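Local coordinates for ABC sugar transporter, periplasmic sugar binding protein (Legionella pneumophila subsp. pneumophila, PDB 3ROT) that probably binds a sugar in the periplasm as the solute-binding component of an ABC transporter for carbohydrate uptake, at residues Ser110-Lys122 with Gly144-Leu156. Residues are numbered along the deposited sequence; the frame is centred on the assembly and turned at random.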
ATOM      1  N   SER A 110      -8.942  19.410   7.611  1.00 24.00           N
ATOM      2  CA  SER A 110      -8.130  20.611   7.610  1.00 24.92           C
ATOM      3  C   SER A 110      -8.493  21.496   6.430  1.00 25.23           C
ATOM      4  O   SER A 110      -9.220  21.082   5.525  1.00 26.36           O
ATOM      5  CB  SER A 110      -6.638  20.251   7.585  1.00 26.30           C
ATOM      6  OG  SER A 110      -6.342  19.320   6.565  1.00 28.74           O
ATOM      7  N   ASP A 111      -8.014  22.732   6.473  1.00 27.07           N
ATOM      8  CA  ASP A 111      -8.241  23.697   5.408  1.00 27.54           C
ATOM      9  C   ASP A 111      -7.093  23.418   4.435  1.00 26.29           C
ATOM     10  O   ASP A 111      -5.978  23.889   4.630  1.00 26.59           O
ATOM     11  CB  ASP A 111      -8.133  25.109   5.975  1.00 32.08           C
ATOM     12  CG  ASP A 111      -8.267  26.182   4.910  1.00 35.81           C
ATOM     13  OD1 ASP A 111      -7.859  25.938   3.754  1.00 38.40           O
ATOM     14  OD2 ASP A 111      -8.764  27.279   5.241  1.00 39.96           O
ATOM     15  N   ASN A 112      -7.371  22.633   3.404  1.00 25.69           N
ATOM     16  CA  ASN A 112      -6.358  22.242   2.427  1.00 24.78           C
ATOM     17  C   ASN A 112      -5.518  23.368   1.838  1.00 26.15           C
ATOM     18  O   ASN A 112      -4.304  23.239   1.733  1.00 23.18           O
ATOM     19  CB  ASN A 112      -7.013  21.426   1.311  1.00 23.59           C
ATOM     20  CG  ASN A 112      -7.168  19.963   1.680  1.00 24.65           C
ATOM     21  OD1 ASN A 112      -8.195  19.341   1.408  1.00 27.08           O
ATOM     22  ND2 ASN A 112      -6.133  19.401   2.299  1.00 23.74           N
ATOM     23  N   LEU A 113      -6.164  24.461   1.449  1.00 26.20           N
ATOM     24  CA  LEU A 113      -5.452  25.599   0.882  1.00 27.81           C
ATOM     25  C   LEU A 113      -4.442  26.122   1.881  1.00 27.02           C
ATOM     26  O   LEU A 113      -3.260  26.245   1.572  1.00 25.87           O
ATOM     27  CB  LEU A 113      -6.427  26.720   0.523  1.00 28.27           C
ATOM     28  CG  LEU A 113      -5.811  27.989  -0.077  1.00 32.27           C
ATOM     29  CD1 LEU A 113      -5.082  27.660  -1.383  1.00 27.59           C
ATOM     30  CD2 LEU A 113      -6.928  29.013  -0.316  1.00 30.45           C
ATOM     31  N   LEU A 114      -4.908  26.423   3.086  1.00 26.75           N
ATOM     32  CA  LEU A 114      -4.030  26.944   4.117  1.00 27.91           C
ATOM     33  C   LEU A 114      -2.916  25.961   4.468  1.00 26.72           C
ATOM     34  O   LEU A 114      -1.769  26.369   4.673  1.00 24.04           O
ATOM     35  CB  LEU A 114      -4.840  27.322   5.365  1.00 31.92           C
ATOM     36  CG  LEU A 114      -4.049  27.858   6.562  1.00 36.76           C
ATOM     37  CD1 LEU A 114      -3.187  29.045   6.130  1.00 40.94           C
ATOM     38  CD2 LEU A 114      -5.010  28.259   7.676  1.00 38.97           C
ATOM     39  N   ALA A 115      -3.240  24.669   4.529  1.00 24.71           N
ATOM     40  CA  ALA A 115      -2.233  23.651   4.837  1.00 23.07           C
ATOM     41  C   ALA A 115      -1.129  23.673   3.780  1.00 23.68           C
ATOM     42  O   ALA A 115       0.051  23.550   4.099  1.00 23.86           O
ATOM     43  CB  ALA A 115      -2.874  22.265   4.891  1.00 24.87           C
ATOM     44  N   GLY A 116      -1.522  23.821   2.515  1.00 23.03           N
ATOM     45  CA  GLY A 116      -0.547  23.878   1.440  1.00 22.10           C
ATOM     46  C   GLY A 116       0.364  25.083   1.605  1.00 24.07           C
ATOM     47  O   GLY A 116       1.589  24.973   1.513  1.00 24.84           O
ATOM     48  N   LYS A 117      -0.230  26.243   1.859  1.00 23.85           N
ATOM     49  CA  LYS A 117       0.557  27.463   2.047  1.00 25.49           C
ATOM     50  C   LYS A 117       1.541  27.265   3.182  1.00 24.44           C
ATOM     51  O   LYS A 117       2.710  27.616   3.066  1.00 24.56           O
ATOM     52  CB  LYS A 117      -0.337  28.650   2.394  1.00 27.07           C
ATOM     53  CG  LYS A 117      -1.297  29.054   1.303  1.00 31.42           C
ATOM     54  CD  LYS A 117      -2.052  30.313   1.720  1.00 36.00           C
ATOM     55  CE  LYS A 117      -3.051  30.744   0.649  1.00 40.29           C
ATOM     56  NZ  LYS A 117      -2.391  30.953  -0.673  1.00 43.76           N
ATOM     57  N   LYS A 118       1.052  26.700   4.280  1.00 23.36           N
ATOM     58  CA  LYS A 118       1.883  26.443   5.444  1.00 25.05           C
ATOM     59  C   LYS A 118       3.033  25.483   5.139  1.00 24.44           C
ATOM     60  O   LYS A 118       4.150  25.661   5.632  1.00 24.70           O
ATOM     61  CB  LYS A 118       1.020  25.886   6.574  1.00 30.26           C
ATOM     62  CG  LYS A 118       1.808  25.257   7.705  1.00 38.55           C
ATOM     63  CD  LYS A 118       2.568  26.282   8.527  1.00 43.33           C
ATOM     64  CE  LYS A 118       3.378  25.584   9.611  1.00 46.49           C
ATOM     65  NZ  LYS A 118       2.540  24.627  10.405  1.00 46.89           N
ATOM     66  N   LEU A 119       2.773  24.464   4.328  1.00 23.92           N
ATOM     67  CA  LEU A 119       3.838  23.524   4.018  1.00 24.40           C
ATOM     68  C   LEU A 119       4.871  24.252   3.178  1.00 22.71           C
ATOM     69  O   LEU A 119       6.065  24.101   3.393  1.00 19.30           O
ATOM     70  CB  LEU A 119       3.316  22.298   3.269  1.00 23.27           C
ATOM     71  CG  LEU A 119       4.381  21.205   3.137  1.00 24.32           C
ATOM     72  CD1 LEU A 119       4.987  20.915   4.518  1.00 22.86           C
ATOM     73  CD2 LEU A 119       3.769  19.947   2.525  1.00 23.71           C
ATOM     74  N   GLY A 120       4.387  25.047   2.231  1.00 24.49           N
ATOM     75  CA  GLY A 120       5.273  25.823   1.385  1.00 24.52           C
ATOM     76  C   GLY A 120       6.175  26.730   2.208  1.00 24.63           C
ATOM     77  O   GLY A 120       7.372  26.770   1.975  1.00 25.70           O
ATOM     78  N   GLU A 121       5.610  27.444   3.180  1.00 25.88           N
ATOM     79  CA  GLU A 121       6.391  28.351   4.024  1.00 28.31           C
ATOM     80  C   GLU A 121       7.426  27.629   4.890  1.00 28.29           C
ATOM     81  O   GLU A 121       8.512  28.153   5.141  1.00 26.60           O
ATOM     82  CB  GLU A 121       5.468  29.169   4.935  1.00 31.24           C
ATOM     83  CG  GLU A 121       4.447  30.017   4.202  1.00 39.78           C
ATOM     84  CD  GLU A 121       3.457  30.690   5.146  1.00 44.64           C
ATOM     85  OE1 GLU A 121       2.923  30.004   6.046  1.00 48.05           O
ATOM     86  OE2 GLU A 121       3.206  31.902   4.981  1.00 46.72           O
ATOM     87  N   LYS A 122       7.088  26.429   5.354  1.00 26.49           N
ATOM     88  CA  LYS A 122       8.004  25.667   6.192  1.00 27.00           C
ATOM     89  C   LYS A 122       9.193  25.149   5.377  1.00 25.02           C
ATOM     90  O   LYS A 122      10.333  25.172   5.841  1.00 25.41           O
ATOM     91  CB  LYS A 122       7.257  24.501   6.856  1.00 27.98           C
ATOM     92  CG  LYS A 122       8.136  23.566   7.672  1.00 31.27           C
ATOM     93  CD  LYS A 122       8.962  24.299   8.714  1.00 33.24           C
ATOM     94  CE  LYS A 122       8.101  25.216   9.560  1.00 36.81           C
ATOM     95  NZ  LYS A 122       6.935  24.494  10.123  1.00 40.44           N
ATOM     96  N   GLY A 144      -9.385  18.239  -3.007  1.00 25.95           N
ATOM     97  CA  GLY A 144      -8.651  18.586  -1.802  1.00 26.19           C
ATOM     98  C   GLY A 144      -7.182  18.752  -2.147  1.00 26.31           C
ATOM     99  O   GLY A 144      -6.538  19.723  -1.741  1.00 25.87           O
ATOM    100  N   LEU A 145      -6.644  17.809  -2.914  1.00 24.59           N
ATOM    101  CA  LEU A 145      -5.247  17.891  -3.294  1.00 22.56           C
ATOM    102  C   LEU A 145      -4.978  19.085  -4.217  1.00 23.82           C
ATOM    103  O   LEU A 145      -3.882  19.631  -4.206  1.00 24.21           O
ATOM    104  CB  LEU A 145      -4.799  16.578  -3.948  1.00 22.58           C
ATOM    105  CG  LEU A 145      -5.038  15.322  -3.099  1.00 21.36           C
ATOM    106  CD1 LEU A 145      -4.342  14.132  -3.744  1.00 20.64           C
ATOM    107  CD2 LEU A 145      -4.515  15.539  -1.680  1.00 20.55           C
ATOM    108  N   GLU A 146      -5.970  19.500  -5.007  1.00 26.79           N
ATOM    109  CA  GLU A 146      -5.776  20.660  -5.887  1.00 29.50           C
ATOM    110  C   GLU A 146      -5.550  21.894  -5.012  1.00 28.30           C
ATOM    111  O   GLU A 146      -4.701  22.737  -5.310  1.00 28.41           O
ATOM    112  CB  GLU A 146      -6.996  20.890  -6.793  1.00 31.65           C
ATOM    113  CG  GLU A 146      -7.434  19.661  -7.567  1.00 39.84           C
ATOM    114  CD  GLU A 146      -8.552  19.937  -8.565  1.00 44.41           C
ATOM    115  OE1 GLU A 146      -9.476  20.724  -8.246  1.00 45.56           O
ATOM    116  OE2 GLU A 146      -8.513  19.343  -9.667  1.00 47.21           O
ATOM    117  N   LYS A 147      -6.308  21.997  -3.924  1.00 29.03           N
ATOM    118  CA  LYS A 147      -6.163  23.127  -3.010  1.00 30.76           C
ATOM    119  C   LYS A 147      -4.780  23.120  -2.361  1.00 27.86           C
ATOM    120  O   LYS A 147      -4.169  24.180  -2.184  1.00 26.17           O
ATOM    121  CB  LYS A 147      -7.246  23.091  -1.927  1.00 35.16           C
ATOM    122  CG  LYS A 147      -8.651  23.382  -2.436  1.00 42.41           C
ATOM    123  CD  LYS A 147      -8.742  24.791  -2.989  1.00 48.07           C
ATOM    124  CE  LYS A 147     -10.168  25.147  -3.401  1.00 52.03           C
ATOM    125  NZ  LYS A 147     -10.257  26.550  -3.919  1.00 52.80           N
ATOM    126  N   ARG A 148      -4.289  21.934  -2.006  1.00 25.68           N
ATOM    127  CA  ARG A 148      -2.956  21.816  -1.401  1.00 27.51           C
ATOM    128  C   ARG A 148      -1.881  22.314  -2.353  1.00 25.67           C
ATOM    129  O   ARG A 148      -1.030  23.126  -1.984  1.00 26.27           O
ATOM    130  CB  ARG A 148      -2.632  20.368  -1.047  1.00 26.51           C
ATOM    131  CG  ARG A 148      -3.274  19.895   0.216  1.00 28.98           C
ATOM    132  CD  ARG A 148      -2.999  18.425   0.459  1.00 27.52           C
ATOM    133  NE  ARG A 148      -3.999  17.920   1.384  1.00 26.67           N
ATOM    134  CZ  ARG A 148      -4.009  16.704   1.906  1.00 24.50           C
ATOM    135  NH1 ARG A 148      -3.058  15.829   1.602  1.00 19.06           N
ATOM    136  NH2 ARG A 148      -4.981  16.376   2.735  1.00 25.08           N
ATOM    137  N   ALA A 149      -1.922  21.795  -3.576  1.00 26.98           N
ATOM    138  CA  ALA A 149      -0.965  22.171  -4.605  1.00 28.85           C
ATOM    139  C   ALA A 149      -1.005  23.682  -4.824  1.00 29.42           C
ATOM    140  O   ALA A 149       0.039  24.332  -4.881  1.00 29.89           O
ATOM    141  CB  ALA A 149      -1.288  21.450  -5.902  1.00 27.24           C
ATOM    142  N   TYR A 150      -2.211  24.232  -4.946  1.00 30.67           N
ATOM    143  CA  TYR A 150      -2.366  25.664  -5.163  1.00 33.20           C
ATOM    144  C   TYR A 150      -1.736  26.449  -4.024  1.00 31.25           C
ATOM    145  O   TYR A 150      -1.022  27.425  -4.251  1.00 31.72           O
ATOM    146  CB  TYR A 150      -3.839  26.055  -5.277  1.00 38.09           C
ATOM    147  CG  TYR A 150      -4.018  27.496  -5.712  1.00 42.04           C
ATOM    148  CD1 TYR A 150      -3.902  27.863  -7.055  1.00 44.81           C
ATOM    149  CD2 TYR A 150      -4.262  28.497  -4.776  1.00 44.45           C
ATOM    150  CE1 TYR A 150      -4.025  29.198  -7.451  1.00 47.33           C
ATOM    151  CE2 TYR A 150      -4.382  29.830  -5.155  1.00 46.32           C
ATOM    152  CZ  TYR A 150      -4.264  30.177  -6.492  1.00 48.56           C
ATOM    153  OH  TYR A 150      -4.381  31.500  -6.857  1.00 49.96           O
ATOM    154  N   GLY A 151      -2.016  26.029  -2.796  1.00 28.81           N
ATOM    155  CA  GLY A 151      -1.446  26.712  -1.652  1.00 25.98           C
ATOM    156  C   GLY A 151       0.072  26.685  -1.674  1.00 25.59           C
ATOM    157  O   GLY A 151       0.729  27.668  -1.345  1.00 24.41           O
ATOM    158  N   ILE A 152       0.642  25.554  -2.064  1.00 25.22           N
ATOM    159  CA  ILE A 152       2.092  25.447  -2.107  1.00 26.54           C
ATOM    160  C   ILE A 152       2.675  26.372  -3.181  1.00 27.16           C
ATOM    161  O   ILE A 152       3.625  27.115  -2.923  1.00 26.77           O
ATOM    162  CB  ILE A 152       2.528  23.976  -2.350  1.00 24.95           C
ATOM    163  CG1 ILE A 152       2.196  23.138  -1.103  1.00 24.28           C
ATOM    164  CG2 ILE A 152       4.022  23.910  -2.670  1.00 23.68           C
ATOM    165  CD1 ILE A 152       2.357  21.617  -1.273  1.00 20.42           C
ATOM    166  N   LYS A 153       2.079  26.340  -4.367  1.00 28.96           N
ATOM    167  CA  LYS A 153       2.531  27.160  -5.486  1.00 31.71           C
ATOM    168  C   LYS A 153       2.508  28.668  -5.211  1.00 31.68           C
ATOM    169  O   LYS A 153       3.394  29.391  -5.659  1.00 31.24           O
ATOM    170  CB  LYS A 153       1.689  26.844  -6.723  1.00 33.04           C
ATOM    171  CG  LYS A 153       1.822  25.405  -7.180  1.00 36.61           C
ATOM    172  CD  LYS A 153       0.883  25.095  -8.320  1.00 36.81           C
ATOM    173  CE  LYS A 153       0.912  23.615  -8.659  1.00 37.81           C
ATOM    174  NZ  LYS A 153      -0.101  23.278  -9.691  1.00 40.26           N
ATOM    175  N   THR A 154       1.504  29.143  -4.481  1.00 32.44           N
ATOM    176  CA  THR A 154       1.427  30.569  -4.172  1.00 34.42           C
ATOM    177  C   THR A 154       2.656  30.999  -3.370  1.00 34.15           C
ATOM    178  O   THR A 154       3.245  32.047  -3.641  1.00 35.41           O
ATOM    179  CB  THR A 154       0.146  30.929  -3.374  1.00 35.59           C
ATOM    180  OG1 THR A 154       0.112  30.191  -2.147  1.00 37.99           O
ATOM    181  CG2 THR A 154      -1.092  30.610  -4.188  1.00 35.02           C
ATOM    182  N   ILE A 155       3.056  30.188  -2.394  1.00 32.21           N
ATOM    183  CA  ILE A 155       4.225  30.527  -1.597  1.00 31.79           C
ATOM    184  C   ILE A 155       5.475  30.483  -2.473  1.00 32.07           C
ATOM    185  O   ILE A 155       6.304  31.385  -2.424  1.00 33.03           O
ATOM    186  CB  ILE A 155       4.404  29.559  -0.408  1.00 31.09           C
ATOM    187  CG1 ILE A 155       3.151  29.582   0.480  1.00 31.84           C
ATOM    188  CG2 ILE A 155       5.656  29.926   0.375  1.00 29.14           C
ATOM    189  CD1 ILE A 155       2.691  30.976   0.901  1.00 29.36           C
ATOM    190  N   LEU A 156       5.594  29.443  -3.290  1.00 32.73           N
ATOM    191  CA  LEU A 156       6.752  29.293  -4.163  1.00 34.41           C
ATOM    192  C   LEU A 156       6.851  30.408  -5.190  1.00 36.78           C
ATOM    193  O   LEU A 156       7.947  30.864  -5.514  1.00 35.12           O
ATOM    194  CB  LEU A 156       6.714  27.948  -4.884  1.00 33.03           C
ATOM    195  CG  LEU A 156       6.820  26.705  -4.007  1.00 32.35           C
ATOM    196  CD1 LEU A 156       6.826  25.482  -4.900  1.00 32.64           C
ATOM    197  CD2 LEU A 156       8.080  26.767  -3.159  1.00 29.21           C
TER
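Gly116 and Gly151 meet backbone to backbone where helices 112-122 and 144-156 run side by side, their axes 6.5 Å apart and inclined at -39°. With no side chain on either residue, main-chain atoms come into direct contact: Gly116 CA lies 3.5 Å from Arg148 O and Lys117 CA 3.4 Å from Gly151 O, both CA-H...O contacts. Gly151 CA in turn sits 3.7 Å from Leu113 O, directly against the main chain of the other helix. One turn further on, Ile155 packs on the bare backbone of Gly120, its CG2 3.7 Å from Gly120 C, while its CG1 branch covers Lys117 O.

Apolar contacts flank the glycines. Leu113 CD1 reaches the ring edge of Tyr150, 3.6 Å from CD2, the two side chains lying alongside each other. At the far end, the Glu121 and Ile155 side chains cross at about a right angle, with Glu121 CG beside Ile155 CD1.

Lys117 NZ donates a hydrogen bond to Thr154 OG1, 3.0 Å away; the extended lysine chain turns only at its last torsion (chi4 -56°). That hydroxyl, placed between backbone N and C, itself donates to Gly151 O from above the carbonyl plane. At the N-terminal end, the Asn112 amide meets the edge of the Arg148 guanidinium, their planes 56° apart; NH1 of Arg148 bonds Leu195 O and a glycerol, probably from the crystallisation liquor.

Asp111 N-caps helix 112-122 through Leu114 N. The close glycine-mediated pairing joins two neighbouring helices on a five-stranded parallel sheet, helix 112-126 against strands 220-224 and 241-243 and helix 143-158 against strand 162-167, as in type I periplasmic binding proteins.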